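Local structure of alpha-rhamnosidase (Dictyoglomus thermophilum, 6I60) at residues A[472-477]-A[785-790]; A[498-503]-A[818-823]. The protein probably hydrolyses terminal non-reducing alpha-L-rhamnose residues from alpha-L-rhamnosides. All coordinates share one frame; numbering follows the deposited sequence.

Contact 1: residues A[472-477]-A[785-790]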
ATOM      1  N   ASN A 472      21.120   4.882  16.300  1.00 48.44           N
ATOM      2  CA  ASN A 472      20.860   6.308  16.144  1.00 50.79           C
ATOM      3  C   ASN A 472      19.370   6.557  16.352  1.00 50.70           C
ATOM      4  O   ASN A 472      18.537   5.989  15.637  1.00 53.81           O
ATOM      5  CB  ASN A 472      21.316   6.775  14.759  1.00 49.58           C
ATOM      6  CG  ASN A 472      21.037   8.248  14.501  1.00 46.99           C
ATOM      7  OD1 ASN A 472      19.885   8.664  14.390  1.00 50.95           O
ATOM      8  ND2 ASN A 472      22.098   9.037  14.378  1.00 46.52           N
ATOM      9  N   GLU A 473      19.034   7.398  17.333  1.00 50.56           N
ATOM     10  CA  GLU A 473      17.628   7.645  17.639  1.00 47.39           C
ATOM     11  C   GLU A 473      16.975   8.574  16.625  1.00 42.65           C
ATOM     12  O   GLU A 473      15.767   8.465  16.382  1.00 41.72           O
ATOM     13  CB  GLU A 473      17.483   8.221  19.049  1.00 48.62           C
ATOM     14  CG  GLU A 473      16.044   8.294  19.551  1.00 51.67           C
ATOM     15  CD  GLU A 473      15.384   6.928  19.661  1.00 58.11           C
ATOM     16  OE1 GLU A 473      14.136   6.868  19.621  1.00 60.46           O
ATOM     17  OE2 GLU A 473      16.109   5.919  19.792  1.00 54.02           O
ATOM     18  N   LEU A 474      17.744   9.488  16.029  1.00 45.09           N
ATOM     19  CA  LEU A 474      17.189  10.349  14.990  1.00 49.92           C
ATOM     20  C   LEU A 474      16.745   9.532  13.783  1.00 51.68           C
ATOM     21  O   LEU A 474      15.703   9.814  13.181  1.00 47.68           O
ATOM     22  CB  LEU A 474      18.216  11.406  14.578  1.00 47.91           C
ATOM     23  CG  LEU A 474      17.928  12.181  13.290  1.00 49.03           C
ATOM     24  CD1 LEU A 474      16.767  13.140  13.489  1.00 53.11           C
ATOM     25  CD2 LEU A 474      19.165  12.930  12.825  1.00 50.46           C
ATOM     26  N   ILE A 475      17.523   8.508  13.421  1.00 52.46           N
ATOM     27  CA  ILE A 475      17.118   7.610  12.343  1.00 53.03           C
ATOM     28  C   ILE A 475      15.862   6.840  12.735  1.00 50.13           C
ATOM     29  O   ILE A 475      14.957   6.641  11.915  1.00 47.93           O
ATOM     30  CB  ILE A 475      18.278   6.664  11.978  1.00 49.17           C
ATOM     31  CG1 ILE A 475      19.424   7.450  11.341  1.00 45.85           C
ATOM     32  CG2 ILE A 475      17.810   5.569  11.036  1.00 41.62           C
ATOM     33  CD1 ILE A 475      20.612   6.594  10.966  1.00 49.38           C
ATOM     34  N   ASN A 476      15.780   6.407  13.997  1.00 49.56           N
ATOM     35  CA  ASN A 476      14.581   5.722  14.471  1.00 46.53           C
ATOM     36  C   ASN A 476      13.360   6.633  14.399  1.00 51.37           C
ATOM     37  O   ASN A 476      12.253   6.176  14.087  1.00 53.43           O
ATOM     38  CB  ASN A 476      14.792   5.223  15.901  1.00 40.22           C
ATOM     39  CG  ASN A 476      15.860   4.153  15.993  1.00 43.33           C
ATOM     40  OD1 ASN A 476      16.091   3.408  15.043  1.00 45.11           O
ATOM     41  ND2 ASN A 476      16.517   4.070  17.143  1.00 46.61           N
ATOM     42  N   LYS A 477      13.540   7.925  14.687  1.00 46.33           N
ATOM     43  CA  LYS A 477      12.422   8.858  14.598  1.00 43.88           C
ATOM     44  C   LYS A 477      12.019   9.097  13.147  1.00 48.75           C
ATOM     45  O   LYS A 477      10.827   9.194  12.838  1.00 48.03           O
ATOM     46  CB  LYS A 477      12.779  10.174  15.287  1.00 49.79           C
ATOM     47  CG  LYS A 477      12.981  10.055  16.791  1.00 54.41           C
ATOM     48  CD  LYS A 477      11.656   9.874  17.521  1.00 65.64           C
ATOM     49  CE  LYS A 477      11.868   9.494  18.982  1.00 62.66           C
ATOM     50  NZ  LYS A 477      10.633   8.931  19.604  1.00 42.58           N
ATOM     51  N   ASN A 785      22.118  12.052   9.178  1.00 49.98           N
ATOM     52  CA  ASN A 785      22.273  12.525  10.551  1.00 54.73           C
ATOM     53  C   ASN A 785      22.139  14.039  10.688  1.00 58.66           C
ATOM     54  O   ASN A 785      22.301  14.555  11.800  1.00 64.08           O
ATOM     55  CB  ASN A 785      23.630  12.072  11.102  1.00 56.01           C
ATOM     56  CG  ASN A 785      23.625  11.903  12.615  1.00 57.24           C
ATOM     57  OD1 ASN A 785      24.328  11.048  13.153  1.00 57.31           O
ATOM     58  ND2 ASN A 785      22.838  12.721  13.306  1.00 65.27           N
ATOM     59  N   GLN A 786      21.848  14.762   9.612  1.00 60.80           N
ATOM     60  CA  GLN A 786      21.714  16.210   9.692  1.00 55.16           C
ATOM     61  C   GLN A 786      20.401  16.593  10.365  1.00 49.68           C
ATOM     62  O   GLN A 786      19.357  15.981  10.124  1.00 56.75           O
ATOM     63  CB  GLN A 786      21.792  16.831   8.299  1.00 53.68           C
ATOM     64  CG  GLN A 786      23.200  16.882   7.733  1.00 61.58           C
ATOM     65  CD  GLN A 786      24.208  17.452   8.717  1.00 62.79           C
ATOM     66  OE1 GLN A 786      25.073  16.734   9.221  1.00 64.96           O
ATOM     67  NE2 GLN A 786      24.104  18.749   8.990  1.00 54.56           N
ATOM     68  N   LYS A 787      20.465  17.613  11.221  1.00 51.71           N
ATOM     69  CA  LYS A 787      19.293  18.154  11.896  1.00 53.17           C
ATOM     70  C   LYS A 787      18.950  19.559  11.422  1.00 51.31           C
ATOM     71  O   LYS A 787      18.068  20.203  12.000  1.00 52.10           O
ATOM     72  CB  LYS A 787      19.505  18.150  13.411  1.00 57.87           C
ATOM     73  CG  LYS A 787      19.003  16.896  14.108  1.00 62.26           C
ATOM     74  CD  LYS A 787      19.297  16.941  15.599  1.00 67.10           C
ATOM     75  CE  LYS A 787      20.291  15.863  16.003  1.00 61.12           C
ATOM     76  NZ  LYS A 787      20.016  15.344  17.372  1.00 70.02           N
ATOM     77  N   THR A 788      19.622  20.050  10.386  1.00 46.29           N
ATOM     78  CA  THR A 788      19.406  21.386   9.856  1.00 43.38           C
ATOM     79  C   THR A 788      18.843  21.303   8.444  1.00 46.93           C
ATOM     80  O   THR A 788      18.818  20.241   7.817  1.00 54.40           O
ATOM     81  CB  THR A 788      20.712  22.184   9.864  1.00 54.21           C
ATOM     82  OG1 THR A 788      21.768  21.367   9.345  1.00 58.54           O
ATOM     83  CG2 THR A 788      21.061  22.611  11.280  1.00 50.16           C
ATOM     84  N   TYR A 789      18.391  22.449   7.944  1.00 46.87           N
ATOM     85  CA  TYR A 789      17.821  22.499   6.605  1.00 48.98           C
ATOM     86  C   TYR A 789      18.920  22.327   5.555  1.00 53.17           C
ATOM     87  O   TYR A 789      20.008  22.897   5.697  1.00 54.01           O
ATOM     88  CB  TYR A 789      17.087  23.823   6.380  1.00 44.21           C
ATOM     89  CG  TYR A 789      16.599  24.018   4.959  1.00 45.91           C
ATOM     90  CD1 TYR A 789      17.412  24.608   3.996  1.00 48.23           C
ATOM     91  CD2 TYR A 789      15.328  23.610   4.581  1.00 40.93           C
ATOM     92  CE1 TYR A 789      16.977  24.776   2.703  1.00 47.00           C
ATOM     93  CE2 TYR A 789      14.881  23.781   3.289  1.00 42.80           C
ATOM     94  CZ  TYR A 789      15.710  24.364   2.355  1.00 50.33           C
ATOM     95  OH  TYR A 789      15.268  24.536   1.063  1.00 56.02           O
ATOM     96  N   PRO A 790      18.667  21.551   4.486  1.00 51.55           N
ATOM     97  CA  PRO A 790      17.469  20.726   4.305  1.00 48.05           C
ATOM     98  C   PRO A 790      17.727  19.239   4.564  1.00 50.51           C
ATOM     99  O   PRO A 790      18.634  18.654   3.965  1.00 54.04           O
ATOM    100  CB  PRO A 790      17.108  20.967   2.837  1.00 43.93           C
ATOM    101  CG  PRO A 790      18.423  21.330   2.167  1.00 47.13           C
ATOM    102  CD  PRO A 790      19.444  21.649   3.240  1.00 48.36           C
TER
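Asn472 and Asn785 both carry CG trans to the main-chain nitrogen, with chi1 at 178° and -152°, and these torsions bring their two amides together. Asn472 ND2 lies 3.2 Å from Asn785 OD1. The amide planes are 80° apart, so the two groups meet nearly perpendicular and not as a flat pair. Leu474 also points at the 785-790 segment. Its CD2 methyl does the touching for the helix side. Leu474 CD2 sits 3.7 Å from Asn785 O, and Asn785 ND2 is equally near. Leu474 CD2 is also 4.1 Å from Gln786 O, a second main-chain carbonyl of the loop. Leu474 CD2 reaches Lys787 CG at 4.2 Å, an aliphatic contact low on the lysine chain. The Lys787 side chain further touches Glu797 of helix 792-797.

Asn472 is the N-cap of helix 473-488. Asn472 OD1 accepts from Ile475 N at 2.6 Å in a fairly straight N-H...O bond. This bond helps fix the rotation of the amide, with ND2 on the side of the loop. ND2 also makes a weak hydrogen bond to Tyr781 OH on helix 777-784. The cap faces the loop that joins helix 777-784 to helix 792-797, within the six-hairpin glycosidase domain of the family. An alanine in place of Asn472 would probably leave Ile475 N without its capping acceptor and Asn785 OD1 without its amide neighbour. The contact lies at the surface of the chain and buries 193 Å², both sides summed. Ile475, one residue on from Leu474, sets the start of helix 473-488 against helices 777-784 and 826-835.

Contact 2: residues A[498-503]-A[818-823]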
ATOM      1  N   PRO A 498      -3.251  12.919   2.785  1.00 58.43           N
ATOM      2  CA  PRO A 498      -4.560  12.444   3.240  1.00 53.04           C
ATOM      3  C   PRO A 498      -5.411  13.509   3.918  1.00 57.75           C
ATOM      4  O   PRO A 498      -6.444  13.181   4.508  1.00 53.19           O
ATOM      5  CB  PRO A 498      -4.178  11.342   4.230  1.00 50.27           C
ATOM      6  CG  PRO A 498      -2.822  11.819   4.805  1.00 49.04           C
ATOM      7  CD  PRO A 498      -2.284  12.916   3.896  1.00 51.41           C
ATOM      8  N   GLN A 499      -5.007  14.778   3.846  1.00 56.08           N
ATOM      9  CA  GLN A 499      -5.632  15.810   4.664  1.00 57.00           C
ATOM     10  C   GLN A 499      -6.391  16.871   3.878  1.00 61.51           C
ATOM     11  O   GLN A 499      -7.367  17.416   4.399  1.00 53.47           O
ATOM     12  CB  GLN A 499      -4.578  16.493   5.550  1.00 50.68           C
ATOM     13  CG  GLN A 499      -3.775  17.594   4.871  1.00 56.53           C
ATOM     14  CD  GLN A 499      -2.644  17.055   4.017  1.00 57.63           C
ATOM     15  OE1 GLN A 499      -1.782  16.318   4.497  1.00 61.68           O
ATOM     16  NE2 GLN A 499      -2.644  17.419   2.741  1.00 57.26           N
ATOM     17  N   ARG A 500      -5.995  17.172   2.644  1.00 56.68           N
ATOM     18  CA  ARG A 500      -6.581  18.283   1.911  1.00 58.95           C
ATOM     19  C   ARG A 500      -7.522  17.777   0.815  1.00 58.86           C
ATOM     20  O   ARG A 500      -7.874  16.593   0.756  1.00 56.82           O
ATOM     21  CB  ARG A 500      -5.475  19.177   1.342  1.00 54.83           C
ATOM     22  CG  ARG A 500      -4.604  18.522   0.285  1.00 53.32           C
ATOM     23  CD  ARG A 500      -3.362  19.359   0.017  1.00 59.18           C
ATOM     24  NE  ARG A 500      -2.562  18.836  -1.087  1.00 58.99           N
ATOM     25  CZ  ARG A 500      -1.274  19.111  -1.268  1.00 58.53           C
ATOM     26  NH1 ARG A 500      -0.640  19.902  -0.415  1.00 62.65           N
ATOM     27  NH2 ARG A 500      -0.619  18.596  -2.298  1.00 53.90           N
ATOM     28  N   ASP A 501      -7.934  18.695  -0.059  1.00 59.28           N
ATOM     29  CA  ASP A 501      -8.880  18.393  -1.125  1.00 56.55           C
ATOM     30  C   ASP A 501      -8.192  17.709  -2.300  1.00 53.92           C
ATOM     31  O   ASP A 501      -8.377  18.106  -3.455  1.00 59.48           O
ATOM     32  CB  ASP A 501      -9.579  19.674  -1.590  1.00 59.78           C
ATOM     33  CG  ASP A 501      -8.604  20.809  -1.864  1.00 60.13           C
ATOM     34  OD1 ASP A 501      -7.387  20.634  -1.637  1.00 57.96           O
ATOM     35  OD2 ASP A 501      -9.058  21.883  -2.307  1.00 65.45           O
ATOM     36  N   GLU A 502      -7.400  16.678  -2.016  1.00 51.40           N
ATOM     37  CA  GLU A 502      -6.709  15.936  -3.060  1.00 52.33           C
ATOM     38  C   GLU A 502      -6.801  14.441  -2.786  1.00 55.74           C
ATOM     39  O   GLU A 502      -7.780  13.794  -3.174  1.00 58.40           O
ATOM     40  CB  GLU A 502      -5.247  16.377  -3.159  1.00 50.14           C
ATOM     41  CG  GLU A 502      -4.557  15.963  -4.449  1.00 57.98           C
ATOM     42  CD  GLU A 502      -3.329  16.799  -4.752  1.00 59.75           C
ATOM     43  OE1 GLU A 502      -2.724  16.601  -5.828  1.00 56.48           O
ATOM     44  OE2 GLU A 502      -2.968  17.655  -3.917  1.00 57.59           O
ATOM     45  N   ARG A 503      -5.789  13.890  -2.113  1.00 56.60           N
ATOM     46  CA  ARG A 503      -5.741  12.469  -1.766  1.00 53.98           C
ATOM     47  C   ARG A 503      -5.835  11.580  -3.002  1.00 49.52           C
ATOM     48  O   ARG A 503      -6.344  10.458  -2.938  1.00 51.49           O
ATOM     49  CB  ARG A 503      -6.837  12.106  -0.757  1.00 56.34           C
ATOM     50  CG  ARG A 503      -6.980  13.102   0.385  1.00 48.21           C
ATOM     51  CD  ARG A 503      -8.258  12.869   1.168  1.00 48.68           C
ATOM     52  NE  ARG A 503      -8.651  14.047   1.938  1.00 54.11           N
ATOM     53  CZ  ARG A 503      -9.377  14.005   3.050  1.00 49.14           C
ATOM     54  NH1 ARG A 503      -9.791  12.841   3.532  1.00 50.41           N
ATOM     55  NH2 ARG A 503      -9.689  15.128   3.683  1.00 53.61           N
ATOM     56  N   HIS A 818       1.772  18.365   5.318  1.00 61.08           N
ATOM     57  CA  HIS A 818       2.669  17.826   6.333  1.00 57.32           C
ATOM     58  C   HIS A 818       2.514  16.319   6.516  1.00 53.49           C
ATOM     59  O   HIS A 818       2.859  15.792   7.579  1.00 50.77           O
ATOM     60  CB  HIS A 818       2.444  18.542   7.665  1.00 51.82           C
ATOM     61  CG  HIS A 818       3.154  19.855   7.773  1.00 53.31           C
ATOM     62  ND1 HIS A 818       3.957  20.181   8.844  1.00 47.95           N
ATOM     63  CD2 HIS A 818       3.181  20.924   6.942  1.00 50.06           C
ATOM     64  CE1 HIS A 818       4.450  21.395   8.668  1.00 52.53           C
ATOM     65  NE2 HIS A 818       3.994  21.868   7.522  1.00 52.50           N
ATOM     66  N   ASN A 819       2.005  15.615   5.512  1.00 53.73           N
ATOM     67  CA  ASN A 819       1.867  14.166   5.586  1.00 50.66           C
ATOM     68  C   ASN A 819       2.003  13.575   4.184  1.00 50.80           C
ATOM     69  O   ASN A 819       1.102  12.933   3.651  1.00 50.97           O
ATOM     70  CB  ASN A 819       0.543  13.778   6.240  1.00 51.57           C
ATOM     71  CG  ASN A 819       0.550  12.353   6.768  1.00 49.86           C
ATOM     72  OD1 ASN A 819       1.471  11.581   6.497  1.00 46.49           O
ATOM     73  ND2 ASN A 819      -0.480  11.998   7.527  1.00 47.58           N
ATOM     74  N   HIS A 820       3.159  13.787   3.567  1.00 51.06           N
ATOM     75  CA  HIS A 820       3.458  13.225   2.260  1.00 52.74           C
ATOM     76  C   HIS A 820       4.361  12.005   2.396  1.00 49.47           C
ATOM     77  O   HIS A 820       5.048  11.815   3.403  1.00 54.84           O
ATOM     78  CB  HIS A 820       4.115  14.267   1.354  1.00 56.92           C
ATOM     79  CG  HIS A 820       3.141  15.028   0.510  1.00 58.14           C
ATOM     80  ND1 HIS A 820       2.034  15.657   1.039  1.00 61.77           N
ATOM     81  CD2 HIS A 820       3.101  15.253  -0.825  1.00 52.06           C
ATOM     82  CE1 HIS A 820       1.359  16.244   0.065  1.00 65.57           C
ATOM     83  NE2 HIS A 820       1.984  16.012  -1.075  1.00 58.21           N
ATOM     84  N   ILE A 821       4.352  11.177   1.355  1.00 53.82           N
ATOM     85  CA  ILE A 821       5.079   9.913   1.358  1.00 53.75           C
ATOM     86  C   ILE A 821       6.126   9.830   0.256  1.00 55.87           C
ATOM     87  O   ILE A 821       6.920   8.876   0.249  1.00 59.75           O
ATOM     88  CB  ILE A 821       4.106   8.716   1.261  1.00 55.55           C
ATOM     89  CG1 ILE A 821       4.785   7.401   1.660  1.00 53.64           C
ATOM     90  CG2 ILE A 821       3.499   8.629  -0.134  1.00 55.36           C
ATOM     91  CD1 ILE A 821       5.669   7.511   2.882  1.00 52.02           C
ATOM     92  N   MET A 822       6.178  10.800  -0.661  1.00 52.34           N
ATOM     93  CA  MET A 822       7.104  10.704  -1.786  1.00 54.07           C
ATOM     94  C   MET A 822       8.556  10.703  -1.321  1.00 55.96           C
ATOM     95  O   MET A 822       9.399  10.004  -1.895  1.00 58.12           O
ATOM     96  CB  MET A 822       6.855  11.846  -2.770  1.00 54.00           C
ATOM     97  CG  MET A 822       6.527  13.176  -2.111  1.00 60.97           C
ATOM     98  SD  MET A 822       5.991  14.415  -3.307  1.00 63.04           S
ATOM     99  CE  MET A 822       6.501  15.924  -2.492  1.00 58.04           C
ATOM    100  N   PHE A 823       8.866  11.471  -0.278  1.00 50.19           N
ATOM    101  CA  PHE A 823      10.228  11.530   0.240  1.00 54.43           C
ATOM    102  C   PHE A 823      10.561  10.380   1.186  1.00 54.44           C
ATOM    103  O   PHE A 823      11.661  10.366   1.748  1.00 56.37           O
ATOM    104  CB  PHE A 823      10.465  12.865   0.955  1.00 50.11           C
ATOM    105  CG  PHE A 823      10.815  13.999   0.028  1.00 51.08           C
ATOM    106  CD1 PHE A 823      11.956  13.947  -0.755  1.00 48.41           C
ATOM    107  CD2 PHE A 823       9.999  15.117  -0.059  1.00 47.28           C
ATOM    108  CE1 PHE A 823      12.278  14.988  -1.608  1.00 44.42           C
ATOM    109  CE2 PHE A 823      10.317  16.161  -0.909  1.00 42.21           C
ATOM    110  CZ  PHE A 823      11.459  16.097  -1.683  1.00 41.89           C
TER
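Arg500 reaches His820 with the end of its side chain. From CB the chain first turns, as chi1 is 65° and CG lies between the backbone N and the carbonyl carbon. It then runs extended through CG and CD to NE. Arg500 NE donates to Glu502 OE2 at 3.1 Å. Arg500 NH2 joins Glu502 OE2 at 3.0 Å in a salt bridge, so two nitrogens grip one carboxylate atom side-on. Arg500 CZ lies 4.1 Å from His820 CE1, which sits over one guanidinium face. Arg500 NH2 approaches the imidazole at its edge, 3.9 Å from His820 NE2, with the two planes 63° apart. NH1 turns to Glu805 in a second salt bridge. His820 ND1 is held by Ser817 OG.

Beside this pair, Pro498 lies on Asn819. Pro498 CG is 3.6 Å from Asn819 ND2, and Pro498 CD is 3.4 Å from Asn819 O. The nearest atoms of a triethylene glycol, probably from the crystallisation liquor, and of the Arg500 side chain are about 3 Å apart. Both segments are buried loops of the six-hairpin glycosidase domain, one leading into helix 507-512 and the other into helix 826-835. Pro498 also touches helix 473-488 and strand 371-373.

Contacts 1 and 2 lie in the same glycosidase domain. Their centres are 22 Å apart, and their nearest atoms about 9 Å. They do not touch. Helix 473-488 connects them: it begins in contact 1, and the loop after it enters contact 2. The segments alternate along the chain, so both contacts join the first part of the domain to its last part. Contact 1 is near the surface, about 25 Å from the centre of the chain, while contact 2 is buried at about 14 Å. The triethylene glycol beside contact 2 may mark a pocket, as such molecules often do.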